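Local coordinates for lipid A deacylase PagL (Pseudomonas aeruginosa, PDB 2ERV), which hydrolyses the ester bond at the 3 position of lipid A in the outer membrane, releasing the primary fatty acyl chain of lipopolysaccharide, at residues T32-T46 against H58-A71. Residues are numbered along the deposited sequence; the frame is centred on the assembly and turned at random.
Sequences TSTGRLTGYWDAGYT and HSLSFAPVFVYEFA. With CXE (pentaethylene glycol monodecyl ether), chain D.
Arg36 and Glu69 form a salt bridge between neighbouring antiparallel strands of the PagL beta barrel. Arg36 NE lies 2.9 Å from Glu69 OE1, and NH2 bonds to the same oxygen. OE1 sits at the guanidinium edge, in its plane, but is met from above the carboxylate plane. Arg36 NH1 is hydrogen-bonded to Ser28. On the same barrel-interior face, the Tyr40 ring covers Val65. Tyr40 CG is wedged between backbone N and carbonyl carbon, and this chi1 of 62° turns the ring alongside Val65. Val65 CB lies over one face, 3.9 Å from the Tyr40 ring centroid, a CH-pi contact. Val67 CG2 lies 3.6 Å from Tyr40 CE1, at the ring edge. Tyr40 OH bonds to Glu80, and Asp42 pairs with Arg18 and Arg107. Water 2 joins Thr46 OG1, Ser59 OG and Ser61 OG.

The outer face is rich in aromatic residues. The six-membered ring of Trp41 and the ring of Phe62 are tilted by only 16° but strongly displaced, with little overlap. Trp41 CZ3 also touches Pro64 CB at 3.5 Å, beside the bound detergent. Over one face of Tyr68 lies Arg36 O, 3.3 Å from Tyr68 CD1. The chemistry implies a hairpin of two characters: an interior face mixing charged and polar groups with small apolar side chains, and rings outside that meet detergent and probably lipid.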
loop_
_atom_site.group_PDB
_atom_site.type_symbol
_atom_site.label_atom_id
_atom_site.label_comp_id
_atom_site.label_asym_id
_atom_site.label_seq_id
_atom_site.Cartn_x
_atom_site.Cartn_y
_atom_site.Cartn_z
ATOM N N THR A 32 -24.717 5.086 5.640
ATOM C CA THR A 32 -25.503 5.921 6.559
ATOM C C THR A 32 -25.113 7.372 6.263
ATOM O O THR A 32 -24.257 7.635 5.373
ATOM C CB THR A 32 -25.195 5.584 8.043
ATOM O OG1 THR A 32 -23.789 5.774 8.301
ATOM C CG2 THR A 32 -25.413 4.076 8.342
ATOM N N SER A 33 -25.672 8.300 7.043
ATOM C CA SER A 33 -25.301 9.708 6.933
ATOM C C SER A 33 -23.814 9.899 7.298
ATOM O O SER A 33 -23.179 10.869 6.878
ATOM C CB SER A 33 -26.208 10.547 7.858
ATOM O OG SER A 33 -26.068 10.125 9.207
ATOM N N THR A 34 -23.259 8.954 8.055
ATOM C CA THR A 34 -21.854 8.998 8.453
ATOM C C THR A 34 -20.882 8.756 7.309
ATOM O O THR A 34 -19.840 9.411 7.242
ATOM C CB THR A 34 -21.611 8.019 9.616
ATOM O OG1 THR A 34 -22.350 8.523 10.738
ATOM C CG2 THR A 34 -20.165 8.057 10.102
ATOM N N GLY A 35 -21.229 7.832 6.410
ATOM C CA GLY A 35 -20.306 7.395 5.377
ATOM C C GLY A 35 -20.715 6.010 4.921
ATOM O O GLY A 35 -21.886 5.613 5.104
ATOM N N ARG A 36 -19.763 5.261 4.353
ATOM C CA ARG A 36 -20.070 3.945 3.824
ATOM C C ARG A 36 -18.773 3.158 3.844
ATOM O O ARG A 36 -17.674 3.754 3.810
ATOM C CB ARG A 36 -20.583 4.042 2.389
ATOM C CG ARG A 36 -19.662 4.865 1.463
ATOM C CD ARG A 36 -19.956 4.759 -0.022
ATOM N NE ARG A 36 -18.962 5.515 -0.809
ATOM C CZ ARG A 36 -18.462 5.119 -1.983
ATOM N NH1 ARG A 36 -18.802 3.944 -2.510
ATOM N NH2 ARG A 36 -17.588 5.883 -2.626
ATOM N N LEU A 37 -18.924 1.830 3.892
ATOM C CA LEU A 37 -17.844 0.905 3.641
ATOM C C LEU A 37 -17.818 0.626 2.142
ATOM O O LEU A 37 -18.862 0.395 1.507
ATOM C CB LEU A 37 -17.999 -0.407 4.427
ATOM C CG LEU A 37 -16.828 -1.434 4.286
ATOM C CD1 LEU A 37 -15.552 -0.927 5.011
ATOM C CD2 LEU A 37 -17.238 -2.815 4.849
ATOM N N THR A 38 -16.613 0.638 1.579
ATOM C CA THR A 38 -16.424 0.282 0.182
ATOM C C THR A 38 -15.040 -0.334 -0.002
ATOM O O THR A 38 -14.473 -0.841 0.980
ATOM C CB THR A 38 -16.704 1.521 -0.746
ATOM O OG1 THR A 38 -16.692 1.061 -2.108
ATOM C CG2 THR A 38 -15.609 2.609 -0.653
ATOM N N GLY A 39 -14.497 -0.315 -1.226
ATOM C CA GLY A 39 -13.108 -0.754 -1.410
ATOM C C GLY A 39 -12.636 -0.717 -2.839
ATOM O O GLY A 39 -13.366 -0.250 -3.761
ATOM N N TYR A 40 -11.412 -1.209 -3.032
ATOM C CA TYR A 40 -10.811 -1.250 -4.360
ATOM C C TYR A 40 -9.762 -2.344 -4.468
ATOM O O TYR A 40 -9.231 -2.818 -3.438
ATOM C CB TYR A 40 -10.266 0.119 -4.796
ATOM C CG TYR A 40 -9.148 0.666 -3.924
ATOM C CD1 TYR A 40 -9.437 1.404 -2.772
ATOM C CD2 TYR A 40 -7.823 0.439 -4.251
ATOM C CE1 TYR A 40 -8.388 1.944 -1.973
ATOM C CE2 TYR A 40 -6.790 0.927 -3.477
ATOM C CZ TYR A 40 -7.068 1.672 -2.345
ATOM O OH TYR A 40 -6.020 2.177 -1.618
ATOM N N TRP A 41 -9.481 -2.756 -5.706
ATOM C CA TRP A 41 -8.413 -3.698 -5.925
ATOM C C TRP A 41 -7.203 -2.839 -6.189
ATOM O O TRP A 41 -7.284 -1.924 -6.966
ATOM C CB TRP A 41 -8.674 -4.525 -7.172
ATOM C CG TRP A 41 -9.859 -5.411 -7.077
ATOM C CD1 TRP A 41 -11.054 -5.288 -7.754
ATOM C CD2 TRP A 41 -9.971 -6.578 -6.269
ATOM N NE1 TRP A 41 -11.902 -6.316 -7.399
ATOM C CE2 TRP A 41 -11.253 -7.134 -6.503
ATOM C CE3 TRP A 41 -9.098 -7.244 -5.392
ATOM C CZ2 TRP A 41 -11.690 -8.304 -5.863
ATOM C CZ3 TRP A 41 -9.527 -8.430 -4.780
ATOM C CH2 TRP A 41 -10.811 -8.941 -5.021
ATOM N N ASP A 42 -6.088 -3.164 -5.569
ATOM C CA ASP A 42 -4.901 -2.321 -5.679
ATOM C C ASP A 42 -3.693 -3.149 -6.199
ATOM O O ASP A 42 -3.290 -4.145 -5.574
ATOM C CB ASP A 42 -4.579 -1.694 -4.323
ATOM C CG ASP A 42 -3.651 -0.497 -4.457
ATOM O OD1 ASP A 42 -3.838 0.290 -5.406
ATOM O OD2 ASP A 42 -2.731 -0.226 -3.675
ATOM N N ALA A 43 -3.146 -2.729 -7.331
ATOM C CA ALA A 43 -1.917 -3.315 -7.909
ATOM C C ALA A 43 -0.759 -2.312 -7.715
ATOM O O ALA A 43 -0.924 -1.108 -7.969
ATOM C CB ALA A 43 -2.121 -3.618 -9.392
ATOM N N GLY A 44 0.388 -2.798 -7.249
ATOM C CA GLY A 44 1.475 -1.905 -6.878
ATOM C C GLY A 44 2.799 -2.389 -7.429
ATOM O O GLY A 44 3.099 -3.593 -7.424
ATOM N N TYR A 45 3.592 -1.455 -7.936
ATOM C CA TYR A 45 4.950 -1.798 -8.295
ATOM C C TYR A 45 5.846 -0.913 -7.392
ATOM O O TYR A 45 5.705 0.294 -7.428
ATOM C CB TYR A 45 5.221 -1.533 -9.798
ATOM C CG TYR A 45 6.684 -1.353 -9.975
ATOM C CD1 TYR A 45 7.554 -2.438 -9.838
ATOM C CD2 TYR A 45 7.233 -0.075 -10.134
ATOM C CE1 TYR A 45 8.924 -2.263 -9.921
ATOM C CE2 TYR A 45 8.615 0.120 -10.211
ATOM C CZ TYR A 45 9.453 -0.985 -10.104
ATOM O OH TYR A 45 10.831 -0.796 -10.160
ATOM N N THR A 46 6.752 -1.498 -6.603
ATOM C CA THR A 46 7.494 -0.692 -5.604
ATOM C C THR A 46 8.951 -0.880 -5.848
ATOM O O THR A 46 9.389 -1.999 -6.097
ATOM C CB THR A 46 7.140 -1.114 -4.146
ATOM O OG1 THR A 46 5.713 -0.970 -3.935
ATOM C CG2 THR A 46 7.807 -0.195 -3.106
ATOM N N HIS A 58 12.716 -4.728 -6.250
ATOM C CA HIS A 58 11.392 -4.339 -6.767
ATOM C C HIS A 58 10.392 -5.334 -6.218
ATOM O O HIS A 58 10.736 -6.495 -5.993
ATOM C CB HIS A 58 11.373 -4.440 -8.306
ATOM C CG HIS A 58 12.509 -3.721 -8.971
ATOM N ND1 HIS A 58 12.395 -2.432 -9.442
ATOM C CD2 HIS A 58 13.786 -4.102 -9.209
ATOM C CE1 HIS A 58 13.546 -2.062 -9.974
ATOM N NE2 HIS A 58 14.413 -3.048 -9.825
ATOM N N SER A 59 9.171 -4.891 -5.989
ATOM C CA SER A 59 8.115 -5.808 -5.594
ATOM C C SER A 59 6.870 -5.533 -6.438
ATOM O O SER A 59 6.622 -4.401 -6.847
ATOM C CB SER A 59 7.812 -5.708 -4.088
ATOM O OG SER A 59 7.222 -4.472 -3.763
ATOM N N LEU A 60 6.108 -6.589 -6.704
ATOM C CA LEU A 60 4.825 -6.467 -7.384
ATOM C C LEU A 60 3.826 -6.985 -6.354
ATOM O O LEU A 60 4.016 -8.049 -5.786
ATOM C CB LEU A 60 4.779 -7.384 -8.608
ATOM C CG LEU A 60 4.956 -6.928 -10.064
ATOM C CD1 LEU A 60 5.710 -5.611 -10.226
ATOM C CD2 LEU A 60 5.582 -8.054 -10.986
ATOM N N SER A 61 2.768 -6.229 -6.122
ATOM C CA SER A 61 1.801 -6.635 -5.105
ATOM C C SER A 61 0.378 -6.410 -5.592
ATOM O O SER A 61 0.109 -5.629 -6.520
ATOM C CB SER A 61 2.082 -5.845 -3.821
ATOM O OG SER A 61 1.953 -4.479 -4.104
ATOM N N PHE A 62 -0.540 -7.152 -5.004
ATOM C CA PHE A 62 -1.921 -7.044 -5.334
ATOM C C PHE A 62 -2.772 -7.298 -4.082
ATOM O O PHE A 62 -2.552 -8.275 -3.383
ATOM C CB PHE A 62 -2.297 -8.062 -6.410
ATOM C CG PHE A 62 -3.725 -7.962 -6.814
ATOM C CD1 PHE A 62 -4.118 -7.021 -7.755
ATOM C CD2 PHE A 62 -4.687 -8.764 -6.202
ATOM C CE1 PHE A 62 -5.445 -6.896 -8.101
ATOM C CE2 PHE A 62 -6.017 -8.636 -6.561
ATOM C CZ PHE A 62 -6.384 -7.720 -7.515
ATOM N N ALA A 63 -3.729 -6.408 -3.802
ATOM C CA ALA A 63 -4.544 -6.488 -2.586
ATOM C C ALA A 63 -5.954 -5.991 -2.803
ATOM O O ALA A 63 -6.150 -4.986 -3.522
ATOM C CB ALA A 63 -3.870 -5.656 -1.410
ATOM N N PRO A 64 -6.943 -6.677 -2.193
ATOM C CA PRO A 64 -8.233 -6.041 -1.957
ATOM C C PRO A 64 -8.004 -5.063 -0.818
ATOM O O PRO A 64 -7.291 -5.389 0.157
ATOM C CB PRO A 64 -9.152 -7.206 -1.504
ATOM C CG PRO A 64 -8.205 -8.316 -1.001
ATOM C CD PRO A 64 -6.901 -8.069 -1.682
ATOM N N VAL A 65 -8.536 -3.857 -0.954
ATOM C CA VAL A 65 -8.382 -2.832 0.081
ATOM C C VAL A 65 -9.779 -2.310 0.457
ATOM O O VAL A 65 -10.480 -1.763 -0.396
ATOM C CB VAL A 65 -7.516 -1.631 -0.424
ATOM C CG1 VAL A 65 -7.326 -0.581 0.670
ATOM C CG2 VAL A 65 -6.117 -2.128 -0.957
ATOM N N PHE A 66 -10.154 -2.451 1.719
ATOM C CA PHE A 66 -11.438 -1.931 2.232
ATOM C C PHE A 66 -11.261 -0.474 2.591
ATOM O O PHE A 66 -10.215 -0.081 3.079
ATOM C CB PHE A 66 -11.866 -2.715 3.485
ATOM C CG PHE A 66 -12.376 -4.109 3.150
ATOM C CD1 PHE A 66 -13.722 -4.309 2.821
ATOM C CD2 PHE A 66 -11.495 -5.182 3.096
ATOM C CE1 PHE A 66 -14.188 -5.572 2.471
ATOM C CE2 PHE A 66 -11.955 -6.467 2.759
ATOM C CZ PHE A 66 -13.302 -6.646 2.449
ATOM N N VAL A 67 -12.317 0.308 2.393
ATOM C CA VAL A 67 -12.234 1.740 2.646
ATOM C C VAL A 67 -13.437 2.119 3.407
ATOM O O VAL A 67 -14.553 1.793 2.980
ATOM C CB VAL A 67 -12.211 2.526 1.284
ATOM C CG1 VAL A 67 -12.313 4.052 1.481
ATOM C CG2 VAL A 67 -10.922 2.194 0.510
ATOM N N TYR A 68 -13.266 2.851 4.498
ATOM C CA TYR A 68 -14.436 3.537 5.020
ATOM C C TYR A 68 -14.343 5.010 4.606
ATOM O O TYR A 68 -13.406 5.703 4.986
ATOM C CB TYR A 68 -14.580 3.397 6.550
ATOM C CG TYR A 68 -15.940 3.885 6.982
ATOM C CD1 TYR A 68 -17.053 3.013 7.008
ATOM C CD2 TYR A 68 -16.140 5.222 7.278
ATOM C CE1 TYR A 68 -18.345 3.490 7.402
ATOM C CE2 TYR A 68 -17.387 5.695 7.596
ATOM C CZ TYR A 68 -18.483 4.814 7.664
ATOM O OH TYR A 68 -19.696 5.324 8.010
ATOM N N GLU A 69 -15.347 5.497 3.876
ATOM C CA GLU A 69 -15.300 6.830 3.321
ATOM C C GLU A 69 -16.362 7.603 4.049
ATOM O O GLU A 69 -17.524 7.243 3.990
ATOM C CB GLU A 69 -15.613 6.813 1.832
ATOM C CG GLU A 69 -15.673 8.211 1.221
ATOM C CD GLU A 69 -16.306 8.187 -0.158
ATOM O OE1 GLU A 69 -17.563 8.025 -0.272
ATOM O OE2 GLU A 69 -15.537 8.325 -1.135
ATOM N N PHE A 70 -15.955 8.643 4.764
ATOM C CA PHE A 70 -16.883 9.479 5.485
ATOM C C PHE A 70 -17.597 10.472 4.544
ATOM O O PHE A 70 -17.024 10.909 3.558
ATOM C CB PHE A 70 -16.092 10.264 6.553
ATOM C CG PHE A 70 -15.522 9.400 7.636
ATOM C CD1 PHE A 70 -16.278 9.141 8.791
ATOM C CD2 PHE A 70 -14.241 8.820 7.508
ATOM C CE1 PHE A 70 -15.761 8.328 9.822
ATOM C CE2 PHE A 70 -13.701 7.977 8.521
ATOM C CZ PHE A 70 -14.474 7.728 9.691
ATOM N N ALA A 71 -18.837 10.849 4.862
ATOM C CA ALA A 71 -19.589 11.830 4.051
ATOM C C ALA A 71 -18.791 13.124 3.782
ATOM O O ALA A 71 -17.971 13.577 4.594
ATOM C CB ALA A 71 -20.900 12.192 4.746
HETATM C C15 CXE D . -16.992 -6.605 -6.192
HETATM C C16 CXE D . -16.399 -6.670 -4.782
HETATM O O17 CXE D . -15.224 -7.485 -4.778
HETATM C C18 CXE D . -15.219 -8.444 -3.732
HETATM C C19 CXE D . -14.249 -8.032 -2.630
HETATM O O20 CXE D . -13.441 -9.147 -2.202
HETATM C C21 CXE D . -13.159 -9.113 -0.805
HETATM C C22 CXE D . -12.246 -10.269 -0.452
HETATM O O23 CXE D . -11.391 -9.901 0.628
HETATM C C24 CXE D . -10.458 -10.949 0.897
HETATM C C25 CXE D . -9.810 -10.772 2.265
HETATM O O26 CXE D . -8.714 -11.682 2.341
HETATM O O HOH W 1 -21.767 3.870 8.053
HETATM O O HOH W 2 4.674 -3.543 -4.438
#